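Local coordinates for ribonucleoside-diphosphate reductase, alpha chain (Actinobacillus ureae ATCC 25976, PDB 6DQX), which probably reduces ribonucleoside diphosphates to deoxyribonucleotide precursors of DNA, as the catalytic subunit of a class Id ribonucleotide reductase, at residues Phe181-Trp195 / Leu207-Leu219. Residues are numbered along the deposited sequence; the frame is centred on the assembly and turned at random.
Sequences FAGYIDIEHGDIDEW and LMYYGVCVGHDWL. With EDO (1,2-ethanediol), chain G.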
ATOM      1  N   PHE A 181      13.061   0.152  -4.753  1.00 18.36           N
ATOM      2  CA  PHE A 181      12.955  -0.484  -3.458  1.00 16.24           C
ATOM      3  C   PHE A 181      13.677  -1.817  -3.446  1.00 15.57           C
ATOM      4  O   PHE A 181      13.626  -2.583  -4.433  1.00 15.71           O
ATOM      5  CB  PHE A 181      11.462  -0.677  -3.111  1.00 15.26           C
ATOM      6  CG  PHE A 181      11.224  -1.343  -1.792  1.00 13.70           C
ATOM      7  CD1 PHE A 181      11.275  -0.616  -0.604  1.00 14.32           C
ATOM      8  CD2 PHE A 181      10.896  -2.667  -1.726  1.00 13.54           C
ATOM      9  CE1 PHE A 181      11.029  -1.225   0.615  1.00 12.96           C
ATOM     10  CE2 PHE A 181      10.671  -3.294  -0.524  1.00 12.64           C
ATOM     11  CZ  PHE A 181      10.736  -2.568   0.660  1.00 12.95           C
ATOM     12  N   ALA A 182      14.341  -2.111  -2.342  1.00 14.70           N
ATOM     13  CA  ALA A 182      14.951  -3.405  -2.117  1.00 14.92           C
ATOM     14  C   ALA A 182      14.501  -4.003  -0.820  1.00 14.15           C
ATOM     15  O   ALA A 182      14.586  -3.366   0.247  1.00 13.28           O
ATOM     16  CB  ALA A 182      16.480  -3.307  -2.118  1.00 14.82           C
ATOM     17  N   GLY A 183      14.020  -5.235  -0.892  1.00 14.09           N
ATOM     18  CA  GLY A 183      13.639  -5.984   0.304  1.00 13.89           C
ATOM     19  C   GLY A 183      14.707  -6.988   0.672  1.00 14.34           C
ATOM     20  O   GLY A 183      15.272  -7.618  -0.211  1.00 15.34           O
ATOM     21  N   TYR A 184      14.968  -7.153   1.960  1.00 13.74           N
ATOM     22  CA  TYR A 184      15.930  -8.146   2.459  1.00 14.12           C
ATOM     23  C   TYR A 184      15.267  -9.261   3.276  1.00 15.16           C
ATOM     24  O   TYR A 184      14.468  -8.989   4.174  1.00 15.55           O
ATOM     25  CB  TYR A 184      16.987  -7.451   3.306  1.00 13.81           C
ATOM     26  CG  TYR A 184      17.982  -6.644   2.490  1.00 13.27           C
ATOM     27  CD1 TYR A 184      17.661  -5.388   1.996  1.00 13.66           C
ATOM     28  CD2 TYR A 184      19.252  -7.137   2.240  1.00 13.10           C
ATOM     29  CE1 TYR A 184      18.580  -4.648   1.264  1.00 13.81           C
ATOM     30  CE2 TYR A 184      20.179  -6.406   1.517  1.00 13.53           C
ATOM     31  CZ  TYR A 184      19.845  -5.171   1.045  1.00 13.52           C
ATOM     32  OH  TYR A 184      20.760  -4.448   0.342  1.00 14.04           O
ATOM     33  N   ILE A 185      15.673 -10.500   2.995  1.00 15.09           N
ATOM     34  CA  ILE A 185      15.150 -11.704   3.653  1.00 15.73           C
ATOM     35  C   ILE A 185      16.332 -12.607   4.052  1.00 16.47           C
ATOM     36  O   ILE A 185      17.312 -12.718   3.302  1.00 17.46           O
ATOM     37  CB  ILE A 185      14.140 -12.410   2.689  1.00 16.80           C
ATOM     38  CG1 ILE A 185      13.315 -13.479   3.400  1.00 16.92           C
ATOM     39  CG2 ILE A 185      14.823 -12.981   1.454  1.00 16.78           C
ATOM     40  CD1 ILE A 185      12.280 -12.908   4.333  1.00 16.31           C
ATOM     41  N   ASP A 186      16.251 -13.259   5.208  1.00 16.51           N
ATOM     42  CA  ASP A 186      17.324 -14.170   5.640  1.00 17.99           C
ATOM     43  C   ASP A 186      17.244 -15.482   4.845  1.00 19.20           C
ATOM     44  O   ASP A 186      16.137 -15.947   4.515  1.00 17.97           O
ATOM     45  CB  ASP A 186      17.234 -14.429   7.112  1.00 19.57           C
ATOM     46  CG  ASP A 186      17.259 -13.136   7.921  1.00 21.41           C
ATOM     47  OD1 ASP A 186      18.358 -12.646   8.293  1.00 20.28           O
ATOM     48  OD2 ASP A 186      16.160 -12.582   8.120  1.00 20.65           O
ATOM     49  N   ILE A 187      18.408 -16.051   4.515  1.00 18.41           N
ATOM     50  CA  ILE A 187      18.459 -17.306   3.728  1.00 19.10           C
ATOM     51  C   ILE A 187      17.818 -18.480   4.480  1.00 18.86           C
ATOM     52  O   ILE A 187      17.355 -19.430   3.833  1.00 18.74           O
ATOM     53  CB  ILE A 187      19.909 -17.653   3.290  1.00 19.97           C
ATOM     54  CG1 ILE A 187      19.894 -18.658   2.111  1.00 21.41           C
ATOM     55  CG2 ILE A 187      20.746 -18.096   4.470  1.00 20.79           C
ATOM     56  CD1 ILE A 187      21.211 -18.788   1.387  1.00 21.53           C
ATOM     57  N   GLU A 188      17.764 -18.387   5.819  1.00 17.88           N
ATOM     58  CA  GLU A 188      17.155 -19.418   6.684  1.00 19.09           C
ATOM     59  C   GLU A 188      15.640 -19.238   6.904  1.00 18.36           C
ATOM     60  O   GLU A 188      15.036 -20.040   7.591  1.00 18.77           O
ATOM     61  CB  GLU A 188      17.875 -19.579   8.022  1.00 19.81           C
ATOM     62  CG  GLU A 188      17.689 -18.465   9.056  1.00 22.14           C
ATOM     63  CD  GLU A 188      18.675 -17.307   8.904  1.00 23.68           C
ATOM     64  OE1 GLU A 188      19.273 -17.145   7.816  1.00 23.67           O
ATOM     65  OE2 GLU A 188      18.828 -16.529   9.876  1.00 25.39           O
ATOM     66  N   HIS A 189      15.056 -18.210   6.299  1.00 17.87           N
ATOM     67  CA  HIS A 189      13.656 -17.845   6.534  1.00 17.53           C
ATOM     68  C   HIS A 189      12.761 -18.876   5.881  1.00 18.51           C
ATOM     69  O   HIS A 189      13.086 -19.394   4.804  1.00 17.43           O
ATOM     70  CB  HIS A 189      13.331 -16.464   5.930  1.00 17.31           C
ATOM     71  CG  HIS A 189      12.048 -15.870   6.434  1.00 16.72           C
ATOM     72  ND1 HIS A 189      10.818 -16.109   5.845  1.00 16.58           N
ATOM     73  CD2 HIS A 189      11.807 -15.036   7.478  1.00 17.26           C
ATOM     74  CE1 HIS A 189       9.882 -15.455   6.510  1.00 16.47           C
ATOM     75  NE2 HIS A 189      10.449 -14.792   7.503  1.00 16.22           N
ATOM     76  N   GLY A 190      11.619 -19.138   6.514  1.00 20.29           N
ATOM     77  CA  GLY A 190      10.639 -20.065   5.964  1.00 20.93           C
ATOM     78  C   GLY A 190      10.240 -19.808   4.539  1.00 21.68           C
ATOM     79  O   GLY A 190       9.956 -20.763   3.812  1.00 23.76           O
ATOM     80  N   ASP A 191      10.230 -18.539   4.110  1.00 20.64           N
ATOM     81  CA  ASP A 191       9.743 -18.156   2.791  1.00 20.57           C
ATOM     82  C   ASP A 191      10.831 -17.976   1.725  1.00 19.42           C
ATOM     83  O   ASP A 191      10.542 -17.484   0.638  1.00 18.82           O
ATOM     84  CB  ASP A 191       8.911 -16.868   2.873  1.00 21.48           C
ATOM     85  CG  ASP A 191       7.754 -16.954   3.854  1.00 21.38           C
ATOM     86  OD1 ASP A 191       7.149 -18.042   4.016  1.00 21.39           O
ATOM     87  OD2 ASP A 191       7.447 -15.905   4.477  1.00 19.80           O
ATOM     88  N   ILE A 192      12.063 -18.386   2.016  1.00 19.43           N
ATOM     89  CA  ILE A 192      13.181 -18.152   1.109  1.00 20.01           C
ATOM     90  C   ILE A 192      12.919 -18.648  -0.329  1.00 21.33           C
ATOM     91  O   ILE A 192      13.229 -17.957  -1.290  1.00 19.46           O
ATOM     92  CB  ILE A 192      14.518 -18.700   1.702  1.00 19.90           C
ATOM     93  CG1 ILE A 192      15.737 -18.212   0.895  1.00 20.18           C
ATOM     94  CG2 ILE A 192      14.557 -20.220   1.783  1.00 20.39           C
ATOM     95  CD1 ILE A 192      15.829 -16.713   0.706  1.00 20.74           C
ATOM     96  N   ASP A 193      12.313 -19.827  -0.468  1.00 24.38           N
ATOM     97  CA  ASP A 193      11.988 -20.357  -1.815  1.00 27.09           C
ATOM     98  C   ASP A 193      11.065 -19.434  -2.611  1.00 25.07           C
ATOM     99  O   ASP A 193      11.233 -19.304  -3.825  1.00 26.26           O
ATOM    100  CB  ASP A 193      11.372 -21.767  -1.734  1.00 30.15           C
ATOM    101  CG  ASP A 193      12.370 -22.830  -1.297  1.00 34.42           C
ATOM    102  OD1 ASP A 193      13.566 -22.716  -1.639  1.00 38.12           O
ATOM    103  OD2 ASP A 193      11.948 -23.808  -0.618  1.00 38.99           O
ATOM    104  N   GLU A 194      10.112 -18.770  -1.946  1.00 22.66           N
ATOM    105  CA  GLU A 194       9.244 -17.835  -2.658  1.00 21.90           C
ATOM    106  C   GLU A 194      10.016 -16.607  -3.141  1.00 20.11           C
ATOM    107  O   GLU A 194       9.795 -16.132  -4.233  1.00 19.69           O
ATOM    108  CB  GLU A 194       8.061 -17.378  -1.808  1.00 23.56           C
ATOM    109  CG  GLU A 194       7.082 -18.482  -1.442  1.00 25.88           C
ATOM    110  CD  GLU A 194       5.876 -17.924  -0.721  1.00 26.43           C
ATOM    111  OE1 GLU A 194       5.719 -18.191   0.500  1.00 28.68           O
ATOM    112  OE2 GLU A 194       5.119 -17.173  -1.360  1.00 28.54           O
ATOM    113  N   TRP A 195      10.893 -16.078  -2.292  1.00 20.08           N
ATOM    114  CA  TRP A 195      11.705 -14.906  -2.663  1.00 19.34           C
ATOM    115  C   TRP A 195      12.674 -15.208  -3.815  1.00 19.35           C
ATOM    116  O   TRP A 195      12.875 -14.370  -4.676  1.00 19.38           O
ATOM    117  CB  TRP A 195      12.485 -14.402  -1.453  1.00 18.61           C
ATOM    118  CG  TRP A 195      11.650 -13.674  -0.454  1.00 17.82           C
ATOM    119  CD1 TRP A 195      10.783 -14.221   0.453  1.00 17.94           C
ATOM    120  CD2 TRP A 195      11.604 -12.262  -0.248  1.00 17.65           C
ATOM    121  NE1 TRP A 195      10.216 -13.236   1.227  1.00 18.04           N
ATOM    122  CE2 TRP A 195      10.694 -12.021   0.817  1.00 17.47           C
ATOM    123  CE3 TRP A 195      12.240 -11.172  -0.854  1.00 17.64           C
ATOM    124  CZ2 TRP A 195      10.402 -10.733   1.278  1.00 17.33           C
ATOM    125  CZ3 TRP A 195      11.955  -9.882  -0.380  1.00 18.17           C
ATOM    126  CH2 TRP A 195      11.027  -9.676   0.656  1.00 17.84           C
ATOM    127  N   LEU A 207       9.358  -5.478 -10.081  1.00 24.33           N
ATOM    128  CA  LEU A 207       9.915  -4.112 -10.031  1.00 24.46           C
ATOM    129  C   LEU A 207      10.931  -3.949  -8.910  1.00 23.06           C
ATOM    130  O   LEU A 207      11.979  -3.347  -9.116  1.00 23.77           O
ATOM    131  CB  LEU A 207       8.810  -3.056  -9.884  1.00 26.09           C
ATOM    132  CG  LEU A 207       7.668  -3.104 -10.922  1.00 28.77           C
ATOM    133  CD1 LEU A 207       6.837  -1.824 -10.878  1.00 31.00           C
ATOM    134  CD2 LEU A 207       8.172  -3.343 -12.336  1.00 29.54           C
ATOM    135  N   MET A 208      10.606  -4.452  -7.725  1.00 21.06           N
ATOM    136  CA  MET A 208      11.482  -4.293  -6.577  1.00 21.42           C
ATOM    137  C   MET A 208      12.660  -5.242  -6.688  1.00 21.80           C
ATOM    138  O   MET A 208      12.582  -6.316  -7.330  1.00 19.10           O
ATOM    139  CB  MET A 208      10.744  -4.483  -5.256  1.00 21.96           C
ATOM    140  CG  MET A 208      10.207  -5.862  -4.981  1.00 22.68           C
ATOM    141  SD  MET A 208       9.544  -5.991  -3.317  1.00 22.53           S
ATOM    142  CE  MET A 208      10.924  -6.674  -2.426  1.00 22.20           C
ATOM    143  N   TYR A 209      13.771  -4.818  -6.097  1.00 19.42           N
ATOM    144  CA  TYR A 209      14.942  -5.686  -5.961  1.00 20.85           C
ATOM    145  C   TYR A 209      14.916  -6.397  -4.620  1.00 18.30           C
ATOM    146  O   TYR A 209      14.086  -6.095  -3.748  1.00 18.09           O
ATOM    147  CB  TYR A 209      16.221  -4.853  -6.076  1.00 23.75           C
ATOM    148  CG  TYR A 209      16.306  -4.089  -7.360  1.00 28.91           C
ATOM    149  CD1 TYR A 209      16.418  -4.764  -8.581  1.00 33.28           C
ATOM    150  CD2 TYR A 209      16.267  -2.694  -7.368  1.00 33.53           C
ATOM    151  CE1 TYR A 209      16.486  -4.066  -9.780  1.00 37.60           C
ATOM    152  CE2 TYR A 209      16.337  -1.978  -8.564  1.00 37.19           C
ATOM    153  CZ  TYR A 209      16.446  -2.670  -9.763  1.00 38.72           C
ATOM    154  OH  TYR A 209      16.504  -1.963 -10.943  1.00 44.70           O
ATOM    155  N   TYR A 210      15.807  -7.364  -4.445  1.00 16.36           N
ATOM    156  CA  TYR A 210      15.979  -8.004  -3.163  1.00 15.62           C
ATOM    157  C   TYR A 210      17.391  -8.469  -2.893  1.00 15.55           C
ATOM    158  O   TYR A 210      18.195  -8.655  -3.808  1.00 14.81           O
ATOM    159  CB  TYR A 210      14.990  -9.167  -2.908  1.00 15.68           C
ATOM    160  CG  TYR A 210      15.260 -10.468  -3.674  1.00 14.90           C
ATOM    161  CD1 TYR A 210      15.243 -10.501  -5.059  1.00 16.32           C
ATOM    162  CD2 TYR A 210      15.551 -11.631  -2.997  1.00 15.16           C
ATOM    163  CE1 TYR A 210      15.507 -11.679  -5.757  1.00 16.45           C
ATOM    164  CE2 TYR A 210      15.809 -12.811  -3.666  1.00 15.90           C
ATOM    165  CZ  TYR A 210      15.770 -12.824  -5.041  1.00 15.88           C
ATOM    166  OH  TYR A 210      16.050 -13.997  -5.654  1.00 18.11           O
ATOM    167  N   GLY A 211      17.643  -8.627  -1.599  1.00 14.58           N
ATOM    168  CA  GLY A 211      18.862  -9.159  -1.062  1.00 15.05           C
ATOM    169  C   GLY A 211      18.578 -10.277  -0.098  1.00 15.09           C
ATOM    170  O   GLY A 211      17.511 -10.329   0.538  1.00 15.69           O
ATOM    171  N   VAL A 212      19.551 -11.167   0.032  1.00 14.11           N
ATOM    172  CA  VAL A 212      19.464 -12.304   0.922  1.00 14.16           C
ATOM    173  C   VAL A 212      20.528 -12.208   2.005  1.00 15.69           C
ATOM    174  O   VAL A 212      21.732 -12.025   1.715  1.00 14.79           O
ATOM    175  CB  VAL A 212      19.579 -13.625   0.145  1.00 14.30           C
ATOM    176  CG1 VAL A 212      19.637 -14.798   1.117  1.00 15.14           C
ATOM    177  CG2 VAL A 212      18.381 -13.770  -0.797  1.00 15.00           C
ATOM    178  N   CYS A 213      20.085 -12.306   3.245  1.00 15.83           N
ATOM    179  CA  CYS A 213      20.980 -12.234   4.392  1.00 16.36           C
ATOM    180  C   CYS A 213      21.502 -13.610   4.762  1.00 17.34           C
ATOM    181  O   CYS A 213      20.739 -14.498   5.124  1.00 17.36           O
ATOM    182  CB  CYS A 213      20.303 -11.542   5.582  1.00 16.63           C
ATOM    183  SG  CYS A 213      19.314 -10.119   5.104  1.00 17.81           S
ATOM    184  N   VAL A 214      22.820 -13.780   4.662  1.00 16.44           N
ATOM    185  CA  VAL A 214      23.466 -15.083   4.770  1.00 17.02           C
ATOM    186  C   VAL A 214      24.486 -15.073   5.893  1.00 18.12           C
ATOM    187  O   VAL A 214      25.458 -14.292   5.830  1.00 18.40           O
ATOM    188  CB  VAL A 214      24.223 -15.416   3.455  1.00 17.28           C
ATOM    189  CG1 VAL A 214      24.869 -16.795   3.549  1.00 17.77           C
ATOM    190  CG2 VAL A 214      23.295 -15.324   2.265  1.00 17.50           C
ATOM    191  N   GLY A 215      24.264 -15.917   6.905  1.00 18.20           N
ATOM    192  CA  GLY A 215      25.105 -16.009   8.089  1.00 19.28           C
ATOM    193  C   GLY A 215      26.317 -16.919   7.923  1.00 19.67           C
ATOM    194  O   GLY A 215      26.362 -17.780   7.037  1.00 20.40           O
ATOM    195  N   HIS A 216      27.291 -16.731   8.805  1.00 19.67           N
ATOM    196  CA  HIS A 216      28.517 -17.522   8.816  1.00 21.83           C
ATOM    197  C   HIS A 216      28.216 -19.007   9.091  1.00 20.87           C
ATOM    198  O   HIS A 216      28.600 -19.865   8.301  1.00 22.15           O
ATOM    199  CB  HIS A 216      29.482 -16.969   9.885  1.00 23.13           C
ATOM    200  CG  HIS A 216      30.740 -17.772  10.049  1.00 25.18           C
ATOM    201  ND1 HIS A 216      31.774 -17.732   9.139  1.00 26.81           N
ATOM    202  CD2 HIS A 216      31.126 -18.632  11.025  1.00 26.80           C
ATOM    203  CE1 HIS A 216      32.745 -18.535   9.547  1.00 26.60           C
ATOM    204  NE2 HIS A 216      32.376 -19.093  10.685  1.00 26.11           N
ATOM    205  N   ASP A 217      27.485 -19.283  10.167  1.00 22.54           N
ATOM    206  CA  ASP A 217      27.193 -20.677  10.569  1.00 24.50           C
ATOM    207  C   ASP A 217      26.398 -21.426   9.485  1.00 24.97           C
ATOM    208  O   ASP A 217      26.671 -22.593   9.224  1.00 23.78           O
ATOM    209  CB  ASP A 217      26.460 -20.732  11.917  1.00 25.09           C
ATOM    210  CG  ASP A 217      27.324 -20.311  13.077  1.00 28.11           C
ATOM    211  OD1 ASP A 217      28.566 -20.362  12.967  1.00 27.84           O
ATOM    212  OD2 ASP A 217      26.759 -19.942  14.134  1.00 29.31           O
ATOM    213  N   TRP A 218      25.443 -20.744   8.843  1.00 24.51           N
ATOM    214  CA  TRP A 218      24.687 -21.304   7.719  1.00 24.73           C
ATOM    215  C   TRP A 218      25.624 -21.727   6.585  1.00 25.82           C
ATOM    216  O   TRP A 218      25.529 -22.857   6.066  1.00 25.73           O
ATOM    217  CB  TRP A 218      23.620 -20.313   7.196  1.00 23.89           C
ATOM    218  CG  TRP A 218      22.634 -20.949   6.261  1.00 23.36           C
ATOM    219  CD1 TRP A 218      21.414 -21.439   6.593  1.00 24.02           C
ATOM    220  CD2 TRP A 218      22.790 -21.176   4.858  1.00 22.53           C
ATOM    221  NE1 TRP A 218      20.798 -21.966   5.490  1.00 25.00           N
ATOM    222  CE2 TRP A 218      21.624 -21.820   4.408  1.00 24.59           C
ATOM    223  CE3 TRP A 218      23.809 -20.906   3.935  1.00 22.96           C
ATOM    224  CZ2 TRP A 218      21.441 -22.192   3.075  1.00 24.49           C
ATOM    225  CZ3 TRP A 218      23.635 -21.278   2.617  1.00 23.25           C
ATOM    226  CH2 TRP A 218      22.447 -21.912   2.194  1.00 25.02           C
ATOM    227  N   LEU A 219      26.520 -20.827   6.182  1.00 24.06           N
ATOM    228  CA  LEU A 219      27.492 -21.149   5.140  1.00 25.43           C
ATOM    229  C   LEU A 219      28.466 -22.245   5.540  1.00 24.45           C
ATOM    230  O   LEU A 219      28.832 -23.046   4.679  1.00 25.49           O
ATOM    231  CB  LEU A 219      28.288 -19.926   4.688  1.00 25.52           C
ATOM    232  CG  LEU A 219      27.619 -19.009   3.693  1.00 26.45           C
ATOM    233  CD1 LEU A 219      28.466 -17.740   3.601  1.00 27.77           C
ATOM    234  CD2 LEU A 219      27.443 -19.648   2.325  1.00 26.78           C
TER
HETATM  235  C1  EDO G 606      17.777 -23.615   5.537  1.00 32.87           C
HETATM  236  O1  EDO G 606      18.380 -23.377   6.810  1.00 29.39           O
HETATM  237  C2  EDO G 606      17.089 -22.312   5.154  1.00 34.49           C
HETATM  238  O2  EDO G 606      16.220 -22.231   4.010  1.00 34.08           O
HETATM  239  O   HOH W   1      13.121  -1.188  -7.348  1.00 27.88           O
HETATM  240  O   HOH W   2      21.999 -17.391   7.805  1.00 22.07           O
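Ile187, just past the end of strand 181-186, lies across one face of the Trp218 indole at about a right angle. Its CG2 sits over the five-membered ring, 3.7 Å from the centroid and 8° off the normal, a CH-pi contact. With CG1 anti to the backbone N (chi1 -161°) and the chain extended beyond it, CD1 reaches over the rim of the six-membered ring, 3.5 Å from Trp218 CH2. Val212 packs against the same side chain, its CG1 3.6 Å from Ile187 CB. At the indole edge a 1,2-ethanediol, probably from the crystallisation liquor, accepts a weak hydrogen bond from Trp218 NE1 and donates one to Ile187 O.

Strands 181-186 and 209-213 run parallel, and six backbone hydrogen bonds zip them together, from Tyr209 N to Phe181 O at one end to Ile187 N to Cys213 O (2.9 Å) at the other. Cys213 fits between Tyr184 and Asp186: its SG lies 4.0 Å from Tyr184 CB and at the edge of that ring, while its CB meets Asp186 OD1 at 3.5 Å. The Tyr184 ring is laid over Gly211, whose N lies over one ring face. At the start of the strands Met208 runs alongside Phe181 in a Met-aromatic contact, SD at the ring edge; a bend at chi3 (-96°) brings CE to 3.9 Å from Trp195 CZ3.

The Asp186 carboxylate is held by a salt bridge to Lys251 and a hydrogen bond to Tyr137; it lies about 5 Å from a bound magnesium ion, too far for direct coordination. The contact joins neighbouring strands of a beta-alpha-beta unit within the reductase barrel, the short helix 192-195 lying in the crossover. Strand 134-137 flanks strand 181-186, strand 247-249 flanks strand 209-213, and helix 227-243 packs on Ile187 and Trp218 through Leu232.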